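Local coordinates for hypothetical protein AF1796 (Archaeoglobus fulgidus, PDB 1VIM) that is of unknown function but probably binds a sugar phosphate or related carbohydrate derivative and may act as an isomerase, at residues 19-22 with 23-27; 150-153 with 154-158; 97-100 with 101-104; 26-29 with 30-34. All coordinates share one frame; numbering follows the deposited sequence. Where two conformers were deposited one is given.

Interaction 1 of 4, residues 19-22 with 23-27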
ATOM      1  N   GLU A  19      -9.639  15.498 -26.388  1.00 11.69           N
ATOM      2  CA  GLU A  19      -9.389  15.333 -27.819  1.00 12.22           C
ATOM      3  C   GLU A  19      -8.053  14.640 -28.029  1.00 11.52           C
ATOM      4  O   GLU A  19      -7.958  13.730 -28.838  1.00 11.58           O
ATOM      5  CB  GLU A  19      -9.401  16.679 -28.554  1.00 13.00           C
ATOM      6  CG  GLU A  19      -9.339  16.598 -30.094  1.00 17.60           C
ATOM      7  CD  GLU A  19      -8.000  16.172 -30.700  1.00 19.78           C
ATOM      8  OE1 GLU A  19      -6.959  16.639 -30.240  1.00 18.68           O
ATOM      9  OE2 GLU A  19      -7.986  15.363 -31.680  1.00 23.07           O
ATOM     10  N   VAL A  20      -7.026  15.059 -27.301  1.00 10.56           N
ATOM     11  CA  VAL A  20      -5.708  14.429 -27.420  1.00 12.35           C
ATOM     12  C   VAL A  20      -5.779  12.941 -27.052  1.00 11.75           C
ATOM     13  O   VAL A  20      -5.244  12.114 -27.773  1.00 11.32           O
ATOM     14  CB  VAL A  20      -4.643  15.151 -26.577  1.00 13.87           C
ATOM     15  CG1 VAL A  20      -3.306  14.384 -26.607  1.00 14.66           C
ATOM     16  CG2 VAL A  20      -4.472  16.553 -27.084  1.00 15.39           C
ATOM     17  N   VAL A  21      -6.475  12.604 -25.957  1.00 11.74           N
ATOM     18  CA  VAL A  21      -6.638  11.201 -25.581  1.00 11.38           C
ATOM     19  C   VAL A  21      -7.280  10.410 -26.739  1.00 11.62           C
ATOM     20  O   VAL A  21      -6.781   9.336 -27.080  1.00 11.81           O
ATOM     21  CB  VAL A  21      -7.465  11.059 -24.280  1.00 11.77           C
ATOM     22  CG1 VAL A  21      -7.790   9.577 -23.982  1.00 14.66           C
ATOM     23  CG2 VAL A  21      -6.662  11.621 -23.133  1.00 12.92           C
ATOM     24  N   SER A  22      -8.348  10.970 -27.344  1.00 12.60           N
ATOM     25  CA  SER A  22      -9.005  10.335 -28.497  1.00 14.96           C
ATOM     26  C   SER A  22      -8.005  10.037 -29.605  1.00 14.55           C
ATOM     27  O   SER A  22      -7.973   8.915 -30.168  1.00 15.38           O
ATOM     28  CB  SER A  22     -10.083  11.262 -29.042  1.00 16.77           C
ATOM     29  OG  SER A  22     -11.221  11.194 -28.231  1.00 21.09           O
ATOM     30  N   GLU A  23      -7.153  11.008 -29.908  1.00 13.97           N
ATOM     31  CA  GLU A  23      -6.191  10.835 -30.989  1.00 14.95           C
ATOM     32  C   GLU A  23      -5.176   9.767 -30.651  1.00 13.86           C
ATOM     33  O   GLU A  23      -4.775   8.989 -31.510  1.00 14.72           O
ATOM     34  CB  GLU A  23      -5.495  12.164 -31.288  1.00 17.35           C
ATOM     35  CG  GLU A  23      -4.513  12.108 -32.451  1.00 21.89           C
ATOM     36  CD  GLU A  23      -5.170  12.068 -33.818  1.00 25.93           C
ATOM     37  OE1 GLU A  23      -6.419  12.094 -33.910  1.00 27.39           O
ATOM     38  OE2 GLU A  23      -4.406  12.007 -34.808  1.00 28.95           O
ATOM     39  N   HIS A  24      -4.752   9.719 -29.390  1.00 12.06           N
ATOM     40  CA  HIS A  24      -3.790   8.706 -28.973  1.00 12.11           C
ATOM     41  C   HIS A  24      -4.350   7.300 -28.977  1.00 11.87           C
ATOM     42  O   HIS A  24      -3.612   6.365 -29.283  1.00 12.61           O
ATOM     43  CB  HIS A  24      -3.192   9.095 -27.613  1.00 11.49           C
ATOM     44  CG  HIS A  24      -2.150  10.158 -27.742  1.00 11.05           C
ATOM     45  ND1 HIS A  24      -0.830   9.933 -27.434  1.00 11.49           N
ATOM     46  CD2 HIS A  24      -2.229  11.434 -28.189  1.00 12.28           C
ATOM     47  CE1 HIS A  24      -0.138  11.032 -27.676  1.00 11.35           C
ATOM     48  NE2 HIS A  24      -0.962  11.956 -28.146  1.00 12.28           N
ATOM     49  N   ILE A  25      -5.637   7.150 -28.650  1.00 12.77           N
ATOM     50  CA  ILE A  25      -6.218   5.811 -28.701  1.00 15.27           C
ATOM     51  C   ILE A  25      -6.364   5.366 -30.156  1.00 16.00           C
ATOM     52  O   ILE A  25      -6.075   4.213 -30.477  1.00 16.63           O
ATOM     53  CB  ILE A  25      -7.570   5.734 -27.980  1.00 17.10           C
ATOM     54  CG1 ILE A  25      -7.482   6.212 -26.534  1.00 18.86           C
ATOM     55  CG2 ILE A  25      -8.106   4.288 -28.012  1.00 19.33           C
ATOM     56  CD1 ILE A  25      -8.911   6.650 -25.968  1.00 20.73           C
ATOM     57  N   LYS A  26      -6.778   6.281 -31.025  1.00 16.28           N
ATOM     58  CA  LYS A  26      -6.795   5.974 -32.457  1.00 18.49           C
ATOM     59  C   LYS A  26      -5.397   5.578 -32.951  1.00 17.48           C
ATOM     60  O   LYS A  26      -5.250   4.612 -33.733  1.00 17.63           O
ATOM     61  CB  LYS A  26      -7.363   7.171 -33.223  1.00 20.98           C
ATOM     62  CG  LYS A  26      -8.851   7.349 -32.936  1.00 25.40           C
ATOM     63  CD  LYS A  26      -9.479   8.502 -33.688  1.00 29.89           C
ATOM     64  CE  LYS A  26     -10.966   8.561 -33.421  1.00 33.10           C
ATOM     65  NZ  LYS A  26     -11.770   8.308 -34.661  1.00 35.05           N
ATOM     66  N   ASN A  27      -4.374   6.299 -32.495  1.00 16.35           N
ATOM     67  CA  ASN A  27      -2.994   5.996 -32.870  1.00 16.16           C
ATOM     68  C   ASN A  27      -2.590   4.592 -32.445  1.00 15.39           C
ATOM     69  O   ASN A  27      -1.955   3.858 -33.202  1.00 17.07           O
ATOM     70  CB  ASN A  27      -2.016   7.030 -32.300  1.00 17.08           C
ATOM     71  CG  ASN A  27      -0.578   6.768 -32.728  1.00 17.88           C
ATOM     72  OD1 ASN A  27      -0.248   6.931 -33.912  1.00 19.98           O
ATOM     73  ND2 ASN A  27       0.278   6.374 -31.780  1.00 18.17           N
TER

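Interaction 2 of 4, residues 150-153 with 154-158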
ATOM      1  N   GLU A 150       6.881  19.498 -25.465  1.00 14.71           N
ATOM      2  CA  GLU A 150       6.522  20.658 -24.665  1.00 17.65           C
ATOM      3  C   GLU A 150       5.040  20.993 -24.754  1.00 16.83           C
ATOM      4  O   GLU A 150       4.425  21.422 -23.777  1.00 18.59           O
ATOM      5  CB  GLU A 150       7.392  21.865 -25.062  1.00 19.89           C
ATOM      6  CG  GLU A 150       7.907  21.844 -26.508  1.00 25.45           C
ATOM      7  CD  GLU A 150       9.128  20.958 -26.699  1.00 30.34           C
ATOM      8  OE1 GLU A 150      10.206  21.283 -26.145  1.00 34.50           O
ATOM      9  OE2 GLU A 150       9.026  19.926 -27.395  1.00 30.89           O
ATOM     10  N   ILE A 151       4.464  20.837 -25.946  1.00 13.78           N
ATOM     11  CA  ILE A 151       3.057  21.163 -26.122  1.00 12.32           C
ATOM     12  C   ILE A 151       2.206  20.071 -25.481  1.00 11.65           C
ATOM     13  O   ILE A 151       1.232  20.371 -24.782  1.00 12.93           O
ATOM     14  CB  ILE A 151       2.758  21.323 -27.630  1.00 10.77           C
ATOM     15  CG1 ILE A 151       3.570  22.509 -28.164  1.00 12.23           C
ATOM     16  CG2 ILE A 151       1.273  21.488 -27.862  1.00 11.94           C
ATOM     17  CD1 ILE A 151       3.463  22.684 -29.681  1.00 12.11           C
ATOM     18  N   LEU A 152       2.552  18.815 -25.744  1.00 10.49           N
ATOM     19  CA  LEU A 152       1.829  17.697 -25.141  1.00 10.35           C
ATOM     20  C   LEU A 152       1.869  17.759 -23.613  1.00 10.95           C
ATOM     21  O   LEU A 152       0.845  17.547 -22.975  1.00 11.06           O
ATOM     22  CB  LEU A 152       2.359  16.349 -25.645  1.00 11.52           C
ATOM     23  CG  LEU A 152       1.701  15.090 -25.060  1.00 11.87           C
ATOM     24  CD1 LEU A 152       0.164  15.040 -25.287  1.00 13.30           C
ATOM     25  CD2 LEU A 152       2.385  13.826 -25.579  1.00 12.75           C
ATOM     26  N   SER A 153       3.026  18.087 -23.031  1.00 11.48           N
ATOM     27  CA  SER A 153       3.188  18.018 -21.592  1.00 12.39           C
ATOM     28  C   SER A 153       2.410  19.095 -20.852  1.00 11.46           C
ATOM     29  O   SER A 153       2.153  18.979 -19.635  1.00 12.19           O
ATOM     30  CB  SER A 153       4.663  18.138 -21.235  1.00 13.64           C
ATOM     31  OG  SER A 153       5.374  16.999 -21.751  0.65 15.64           O
ATOM     32  N   GLN A 154       2.012  20.157 -21.559  1.00 11.11           N
ATOM     33  CA  GLN A 154       1.167  21.175 -20.934  1.00 11.93           C
ATOM     34  C   GLN A 154      -0.235  20.634 -20.572  1.00 12.14           C
ATOM     35  O   GLN A 154      -0.829  21.046 -19.590  1.00 14.49           O
ATOM     36  CB  GLN A 154       1.035  22.405 -21.835  1.00 12.75           C
ATOM     37  CG  GLN A 154       0.197  23.546 -21.259  1.00 15.54           C
ATOM     38  CD  GLN A 154       0.719  24.046 -19.925  1.00 17.63           C
ATOM     39  OE1 GLN A 154       1.898  24.402 -19.812  1.00 21.94           O
ATOM     40  NE2 GLN A 154      -0.143  24.086 -18.921  1.00 18.83           N
ATOM     41  N   LEU A 155      -0.745  19.709 -21.380  1.00 10.95           N
ATOM     42  CA  LEU A 155      -2.033  19.052 -21.123  1.00 10.62           C
ATOM     43  C   LEU A 155      -1.845  17.762 -20.345  1.00 11.01           C
ATOM     44  O   LEU A 155      -2.694  17.432 -19.531  1.00 11.34           O
ATOM     45  CB  LEU A 155      -2.727  18.718 -22.449  1.00 11.61           C
ATOM     46  CG  LEU A 155      -3.184  19.921 -23.260  1.00 13.18           C
ATOM     47  CD1 LEU A 155      -3.545  19.477 -24.688  1.00 14.73           C
ATOM     48  CD2 LEU A 155      -4.341  20.645 -22.598  1.00 15.25           C
ATOM     49  N   ALA A 156      -0.742  17.061 -20.604  1.00  9.73           N
ATOM     50  CA  ALA A 156      -0.519  15.678 -20.140  1.00  9.37           C
ATOM     51  C   ALA A 156       0.880  15.619 -19.539  1.00  9.23           C
ATOM     52  O   ALA A 156       1.818  15.111 -20.154  1.00 10.25           O
ATOM     53  CB  ALA A 156      -0.672  14.706 -21.301  1.00 10.95           C
ATOM     54  N   PRO A 157       1.053  16.197 -18.345  1.00  9.49           N
ATOM     55  CA  PRO A 157       2.404  16.337 -17.787  1.00  9.55           C
ATOM     56  C   PRO A 157       2.964  15.014 -17.279  1.00  8.82           C
ATOM     57  O   PRO A 157       2.189  14.085 -16.938  1.00  9.51           O
ATOM     58  CB  PRO A 157       2.180  17.302 -16.613  1.00  9.01           C
ATOM     59  CG  PRO A 157       0.773  17.016 -16.145  1.00  9.38           C
ATOM     60  CD  PRO A 157       0.041  16.817 -17.466  1.00  9.86           C
ATOM     61  N   LEU A 158       4.285  14.943 -17.164  1.00 10.66           N
ATOM     62  CA  LEU A 158       4.951  13.878 -16.424  1.00 11.85           C
ATOM     63  C   LEU A 158       4.566  12.493 -16.918  1.00 13.36           C
ATOM     64  O   LEU A 158       4.439  11.568 -16.122  1.00 15.10           O
ATOM     65  CB  LEU A 158       4.675  13.975 -14.918  1.00 12.53           C
ATOM     66  CG  LEU A 158       5.274  15.205 -14.212  1.00 13.44           C
ATOM     67  CD1 LEU A 158       4.928  15.131 -12.717  1.00 14.94           C
ATOM     68  CD2 LEU A 158       6.789  15.474 -14.501  1.00 16.17           C
TER
HETATM   69  O   HOH W   1       4.406  14.229 -20.391  1.00 26.23           O

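Interaction 3 of 4, residues 97-100 with 101-104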
ATOM      1  N   SER A  97       7.074   1.181 -17.545  1.00  9.77           N
ATOM      2  CA  SER A  97       7.855   2.427 -17.421  1.00 10.17           C
ATOM      3  C   SER A  97       7.805   3.166 -18.728  1.00 10.32           C
ATOM      4  O   SER A  97       8.253   2.633 -19.740  1.00 11.02           O
ATOM      5  CB  SER A  97       9.308   2.092 -17.087  1.00 10.61           C
ATOM      6  OG  SER A  97      10.153   3.240 -17.206  1.00 11.92           O
ATOM      7  N   GLY A  98       7.295   4.395 -18.720  1.00 11.49           N
ATOM      8  CA  GLY A  98       7.182   5.156 -19.946  1.00 11.70           C
ATOM      9  C   GLY A  98       8.508   5.377 -20.651  1.00 11.28           C
ATOM     10  O   GLY A  98       8.682   5.080 -21.849  1.00 12.58           O
ATOM     11  N   SER A  99       9.471   5.879 -19.885  1.00 11.80           N
ATOM     12  CA  SER A  99      10.804   6.149 -20.411  1.00 12.28           C
ATOM     13  C   SER A  99      11.636   4.895 -20.557  1.00 12.05           C
ATOM     14  O   SER A  99      12.589   4.879 -21.332  1.00 12.83           O
ATOM     15  CB  SER A  99      11.540   7.098 -19.471  1.00 12.62           C
ATOM     16  OG  SER A  99      11.792   6.458 -18.224  1.00 13.10           O
ATOM     17  N   GLY A 100      11.280   3.831 -19.818  1.00 11.32           N
ATOM     18  CA  GLY A 100      12.144   2.668 -19.721  1.00 11.50           C
ATOM     19  C   GLY A 100      13.430   2.936 -18.938  1.00 10.77           C
ATOM     20  O   GLY A 100      14.359   2.113 -18.983  1.00 11.51           O
ATOM     21  N   GLU A 101      13.456   4.037 -18.170  1.00 11.04           N
ATOM     22  CA  GLU A 101      14.651   4.423 -17.389  1.00 11.07           C
ATOM     23  C   GLU A 101      14.359   4.523 -15.901  1.00 11.71           C
ATOM     24  O   GLU A 101      15.277   4.767 -15.113  1.00 14.23           O
ATOM     25  CB  GLU A 101      15.246   5.762 -17.872  1.00 12.00           C
ATOM     26  CG  GLU A 101      15.553   5.773 -19.356  1.00 12.81           C
ATOM     27  CD  GLU A 101      16.610   4.745 -19.761  1.00 13.73           C
ATOM     28  OE1 GLU A 101      17.436   4.304 -18.923  1.00 14.82           O
ATOM     29  OE2 GLU A 101      16.615   4.354 -20.948  1.00 14.93           O
ATOM     30  N   THR A 102      13.103   4.307 -15.520  1.00 11.07           N
ATOM     31  CA  THR A 102      12.665   4.445 -14.136  1.00 11.37           C
ATOM     32  C   THR A 102      13.586   3.629 -13.248  1.00 11.33           C
ATOM     33  O   THR A 102      13.672   2.406 -13.393  1.00 11.45           O
ATOM     34  CB  THR A 102      11.243   3.888 -14.032  1.00 11.29           C
ATOM     35  OG1 THR A 102      10.376   4.608 -14.921  1.00 12.66           O
ATOM     36  CG2 THR A 102      10.679   4.121 -12.672  1.00 12.54           C
ATOM     37  N   THR A 103      14.292   4.291 -12.329  1.00 12.92           N
ATOM     38  CA  THR A 103      15.436   3.661 -11.680  1.00 13.36           C
ATOM     39  C   THR A 103      15.061   2.396 -10.915  1.00 12.49           C
ATOM     40  O   THR A 103      15.693   1.335 -11.076  1.00 12.44           O
ATOM     41  CB  THR A 103      16.111   4.662 -10.738  1.00 15.75           C
ATOM     42  OG1 THR A 103      16.405   5.848 -11.490  1.00 20.19           O
ATOM     43  CG2 THR A 103      17.454   4.125 -10.250  1.00 17.65           C
ATOM     44  N   SER A 104      14.009   2.481 -10.115  1.00 11.65           N
ATOM     45  CA  SER A 104      13.644   1.327  -9.301  1.00 11.78           C
ATOM     46  C   SER A 104      13.229   0.136 -10.170  1.00 11.32           C
ATOM     47  O   SER A 104      13.589  -1.006  -9.876  1.00 12.43           O
ATOM     48  CB  SER A 104      12.554   1.716  -8.316  1.00 13.92           C
ATOM     49  OG  SER A 104      11.423   2.145  -9.023  1.00 15.40           O
TER
HETATM   50  O   HOH W   2      14.812   5.746 -22.540  1.00 17.22           O

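Interaction 4 of 4, residues 26-29 with 30-34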
ATOM      1  N   LYS A  26      -6.778   6.281 -31.025  1.00 16.28           N
ATOM      2  CA  LYS A  26      -6.795   5.974 -32.457  1.00 18.49           C
ATOM      3  C   LYS A  26      -5.397   5.578 -32.951  1.00 17.48           C
ATOM      4  O   LYS A  26      -5.250   4.612 -33.733  1.00 17.63           O
ATOM      5  CB  LYS A  26      -7.363   7.171 -33.223  1.00 20.98           C
ATOM      6  CG  LYS A  26      -8.851   7.349 -32.936  1.00 25.40           C
ATOM      7  CD  LYS A  26      -9.479   8.502 -33.688  1.00 29.89           C
ATOM      8  CE  LYS A  26     -10.966   8.561 -33.421  1.00 33.10           C
ATOM      9  NZ  LYS A  26     -11.770   8.308 -34.661  1.00 35.05           N
ATOM     10  N   ASN A  27      -4.374   6.299 -32.495  1.00 16.35           N
ATOM     11  CA  ASN A  27      -2.994   5.996 -32.870  1.00 16.16           C
ATOM     12  C   ASN A  27      -2.590   4.592 -32.445  1.00 15.39           C
ATOM     13  O   ASN A  27      -1.955   3.858 -33.202  1.00 17.07           O
ATOM     14  CB  ASN A  27      -2.016   7.030 -32.300  1.00 17.08           C
ATOM     15  CG  ASN A  27      -0.578   6.768 -32.728  1.00 17.88           C
ATOM     16  OD1 ASN A  27      -0.248   6.931 -33.912  1.00 19.98           O
ATOM     17  ND2 ASN A  27       0.278   6.374 -31.780  1.00 18.17           N
ATOM     18  N   LEU A  28      -2.956   4.235 -31.221  1.00 15.25           N
ATOM     19  CA  LEU A  28      -2.680   2.898 -30.733  1.00 15.57           C
ATOM     20  C   LEU A  28      -3.375   1.846 -31.579  1.00 15.45           C
ATOM     21  O   LEU A  28      -2.759   0.849 -31.949  1.00 15.88           O
ATOM     22  CB  LEU A  28      -3.108   2.788 -29.278  1.00 15.66           C
ATOM     23  CG  LEU A  28      -2.954   1.438 -28.591  1.00 16.86           C
ATOM     24  CD1 LEU A  28      -1.483   1.060 -28.476  1.00 19.14           C
ATOM     25  CD2 LEU A  28      -3.611   1.483 -27.221  1.00 17.59           C
ATOM     26  N   ARG A  29      -4.647   2.072 -31.890  1.00 16.56           N
ATOM     27  CA  ARG A  29      -5.394   1.129 -32.721  1.00 18.97           C
ATOM     28  C   ARG A  29      -4.678   0.918 -34.045  1.00 19.38           C
ATOM     29  O   ARG A  29      -4.584  -0.207 -34.533  1.00 21.24           O
ATOM     30  CB  ARG A  29      -6.796   1.670 -32.968  1.00 19.48           C
ATOM     31  CG  ARG A  29      -7.610   0.981 -34.055  0.65 23.17           C
ATOM     32  CD  ARG A  29      -8.255  -0.326 -33.651  0.65 26.18           C
ATOM     33  NE  ARG A  29      -8.921  -0.962 -34.797  0.65 27.75           N
ATOM     34  CZ  ARG A  29      -8.299  -1.533 -35.832  0.65 28.67           C
ATOM     35  NH1 ARG A  29      -6.972  -1.569 -35.905  0.65 29.41           N
ATOM     36  NH2 ARG A  29      -9.012  -2.084 -36.805  0.65 29.21           N
ATOM     37  N   ASN A  30      -4.179   1.998 -34.632  1.00 19.73           N
ATOM     38  CA  ASN A  30      -3.628   1.923 -35.986  1.00 21.19           C
ATOM     39  C   ASN A  30      -2.165   1.478 -36.065  1.00 21.42           C
ATOM     40  O   ASN A  30      -1.661   1.154 -37.154  1.00 22.26           O
ATOM     41  CB  ASN A  30      -3.893   3.239 -36.718  1.00 23.74           C
ATOM     42  CG  ASN A  30      -5.386   3.485 -36.940  1.00 26.62           C
ATOM     43  OD1 ASN A  30      -6.186   2.536 -37.015  1.00 29.17           O
ATOM     44  ND2 ASN A  30      -5.774   4.754 -37.027  1.00 29.89           N
ATOM     45  N   HIS A  31      -1.491   1.401 -34.917  1.00 20.06           N
ATOM     46  CA  HIS A  31      -0.053   1.149 -34.921  1.00 21.53           C
ATOM     47  C   HIS A  31       0.439   0.050 -34.008  1.00 20.42           C
ATOM     48  O   HIS A  31       1.607  -0.352 -34.090  1.00 20.77           O
ATOM     49  CB  HIS A  31       0.716   2.451 -34.696  1.00 22.71           C
ATOM     50  CG  HIS A  31       0.621   3.382 -35.863  1.00 26.18           C
ATOM     51  ND1 HIS A  31      -0.094   4.561 -35.828  1.00 28.52           N
ATOM     52  CD2 HIS A  31       1.084   3.261 -37.131  1.00 27.45           C
ATOM     53  CE1 HIS A  31      -0.024   5.149 -37.010  1.00 29.00           C
ATOM     54  NE2 HIS A  31       0.674   4.377 -37.819  1.00 29.48           N
ATOM     55  N   ILE A  32      -0.443  -0.466 -33.166  1.00 20.09           N
ATOM     56  CA  ILE A  32      -0.057  -1.535 -32.244  1.00 19.89           C
ATOM     57  C   ILE A  32       0.554  -2.732 -32.978  1.00 19.70           C
ATOM     58  O   ILE A  32       0.075  -3.140 -34.050  1.00 20.28           O
ATOM     59  CB  ILE A  32      -1.263  -1.941 -31.376  1.00 20.68           C
ATOM     60  CG1 ILE A  32      -0.828  -2.886 -30.251  1.00 22.00           C
ATOM     61  CG2 ILE A  32      -2.408  -2.525 -32.215  1.00 21.18           C
ATOM     62  CD1 ILE A  32      -1.917  -3.110 -29.230  1.00 23.22           C
ATOM     63  N   ASP A  33       1.643  -3.257 -32.425  1.00 19.02           N
ATOM     64  CA  ASP A  33       2.323  -4.399 -33.014  1.00 18.86           C
ATOM     65  C   ASP A  33       1.668  -5.685 -32.517  1.00 18.39           C
ATOM     66  O   ASP A  33       1.868  -6.114 -31.376  1.00 17.56           O
ATOM     67  CB  ASP A  33       3.809  -4.363 -32.670  1.00 19.94           C
ATOM     68  CG  ASP A  33       4.604  -5.460 -33.346  1.00 22.74           C
ATOM     69  OD1 ASP A  33       4.028  -6.494 -33.751  1.00 23.03           O
ATOM     70  OD2 ASP A  33       5.843  -5.372 -33.493  1.00 26.05           O
ATOM     71  N   LEU A  34       0.868  -6.288 -33.385  1.00 19.56           N
ATOM     72  CA  LEU A  34       0.042  -7.435 -33.014  1.00 20.14           C
ATOM     73  C   LEU A  34       0.882  -8.685 -32.760  1.00 19.86           C
ATOM     74  O   LEU A  34       0.507  -9.528 -31.958  1.00 19.02           O
ATOM     75  CB  LEU A  34      -1.022  -7.705 -34.087  1.00 21.53           C
ATOM     76  CG  LEU A  34      -2.001  -6.543 -34.291  1.00 23.23           C
ATOM     77  CD1 LEU A  34      -2.907  -6.774 -35.500  1.00 26.33           C
ATOM     78  CD2 LEU A  34      -2.834  -6.361 -33.036  1.00 25.13           C
TER

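Interaction 1 of 4, residues 19-22 with 23-27
Glu19 meets Glu23 one helical turn on, its carbonyl O taking the amide N-H of Glu23. Their side chains run alongside each other in the same direction, and Glu19 OE2 ends 4.3 Å from Glu23 OE1; two like charges this close would probably disfavour each other. Arg29 of the second subunit packs on Glu19 and may ease that strain.

Val20 follows, with its O accepting a hydrogen bond from His24 N at 2.9 Å. Its CG1, anti to the backbone N (chi1 174°), is carried forward along the helix and comes to 3.5 Å from His24 CD2. The same ring edge also faces the carbonyl, His24 CD2 lying 3.1 Å from Val20 O near the ring plane, while the neighbouring nitrogen, NE2, is hydrogen-bonded to Glu147. A leucine in place of His24 would probably leave that Glu147 carboxylate without its imidazole partner.

The backbone bonds from Glu19 O and Val20 O belong to the i to i+4 series of the alpha helix 12-31, an N-terminal helix packed against helix 160-181. Val21 and Ile25 face that neighbour: Val21 CG1 touches Ile25 CD1 at 3.7 Å, and the two side chains lie on Met161, Leu164 and Ile168.

Ser22 O receives Lys26 N at 3.0 Å, and Lys26 CG passes 3.3 Å from Ser22 O. Ser22 itself packs against Ile25 of the second subunit.

Interaction 2 of 4, residues 150-153 with 154-158
Leu152 O is gripped by two amides at once, those of Ala156 and Leu155. The bond from Ala156 N is the shorter, 2.9 Å to Leu152 O, and lies in the carbonyl plane; Leu155 N, at 3.1 Å from the same Leu152 O, approaches from above that plane. Two donors on one carbonyl, three and four residues on, mark the frayed C-terminal end of 149-155, a short helix of the SIS domain that packs against helix 12-31. Just before it the bonding is already slack, with Gln154 N making a weak, three-residue bond to Ile151 O.

A water bridges the turn as the chain leaves the helix, donating to Ala156 O at 2.7 Å and, in the conformer given for Ser153, to Ser153 OG at 3.2 Å. With OG beside its own backbone N (chi1 -65°), this conformer also bonds back to Asp149 O, so that its hydroxyl would serve both the last turn and the exit.

Apolar contact is light within the turn itself: Leu152 CD1 rests against Ala156 CB at 4.1 Å. Leu152 and Leu155 pack onto Val20 of helix 12-31, and Ala156 onto Phe17. Gln154 reaches the second subunit, where NE2 bonds to Leu183 O. Backbone carbons add close contacts: Pro157 CA passes 3.2 Å from Ser153 O, and Ser153 CA-H points almost straight at Ala156 O, 3.5 Å away.

Interaction 3 of 4, residues 97-100 with 101-104
Glu101 folds back over Gly100, against which its aliphatic part lies, and two side-chain turns produce that shape. CG stands beside its own backbone N (chi1 -54°), and a second bend at chi2 (-63°) lays the carboxylate alongside the preceding peptide, CD coming to 3.5 Å from Gly100 O. Outside the turn, OE1 of this carboxylate is hydrogen-bonded to the hydroxyl of Ser129. On its other oxygen, a water donates to Glu101 OE2 and to Ser99 O, tying the side chain back to the Ser99 carbonyl.

Ser99 holds the same residue by its backbone. Its OG, placed between the backbone N and the carbonyl carbon (chi1 66°), turns forward to accept Glu101 N at 2.9 Å, and Glu101 CB sits close by. Gly100 between them has positive phi, a backbone shape that favours glycine.

The segment is the loop that follows strand 92-96 of the central parallel sheet and leads into helix 103-115, a strand-loop-helix connection leaving the middle strand of the sheet. In SIS proteins such serine- and threonine-rich loops commonly bind the sugar phosphate, and this one may do likewise.

On the inner side, Ser97 and Thr102 meet hydroxyl to hydroxyl: Ser97 OG donates to Thr102 OG1 at 2.7 Å, and also takes a weak bond from Gly100 N. Were Ser97 replaced by an alanine, Thr102 OG1 would probably lose this donor and Gly100 N its weak side-chain acceptor. Thr102 OG1 is bonded in addition to Glu197 of the second subunit, whose C-terminal residues run past the helix start.

Interaction 4 of 4, residues 26-29 with 30-34
With its CG anti to the backbone N (chi1 -178°), Asn27 sends its amide forward along the helix, while His31 keeps its CG beside its own N (chi1 -70°), so that the ring swings back to meet it. The two side chains cross at about a right angle, their planes 45° apart. His31 ND1 then makes two weak bonds to one residue, 3.1 Å to Asn27 OD1 and 3.3 Å to Asn27 O. Neither is straight, and the single ND1-H is shared between the two oxygens.

Leu28 and Ile32 carry the apolar side of the turn. Leu28 CD1 approaches Ile32 CB at 4.2 Å, and Ile32 CB itself lies 3.2 Å from Leu28 O. Beyond the turn Leu28 rests on Thr165 and Ile32 on Phe169, both of helix 160-181.

Asn30 sits over the previous turn, its CB and CG against Lys26 O, and its OD1 3.6 Å from Arg29 CG. In the conformer given, the guanidinium plane of Arg29 is turned well away from that of the amide, and NE makes a long, weak ion pair with Glu19 of the second subunit.

The backbone tells how the helix finishes. Asn30 N bonds to Lys26 O at 3.0 Å in the ordinary way, but Leu28 O accepts from both Ile32 N, at 2.9 Å, and His31 N, which approaches well above the carbonyl plane from the same face. Ile32 is the first residue to leave helical backbone angles, and Asp33 then N-caps the next helix, 34-46: a tight helix-to-helix junction in which one helix ends and another is capped almost at once.

Interactions 1 and 4 are successive turns of helix 12-31, sharing Lys26 and Asn27, with centres about 11 Å apart; the first covers its middle and the second its C-terminal end. Interaction 2 lies against the same helix, its centre about 14 Å from that of interaction 1, and the two touch where Val20 CG1 meets Leu152 CD1 at 3.8 Å and Val20 CG2 meets Leu155 CD1 at 3.9 Å. Interaction 3 stands apart, in a sheet-to-helix loop whose nearest atoms are about 8 Å from interaction 2 and about 12 Å from interaction 1. It is the one likeliest to border a sugar-phosphate pocket. All four also contact the second subunit.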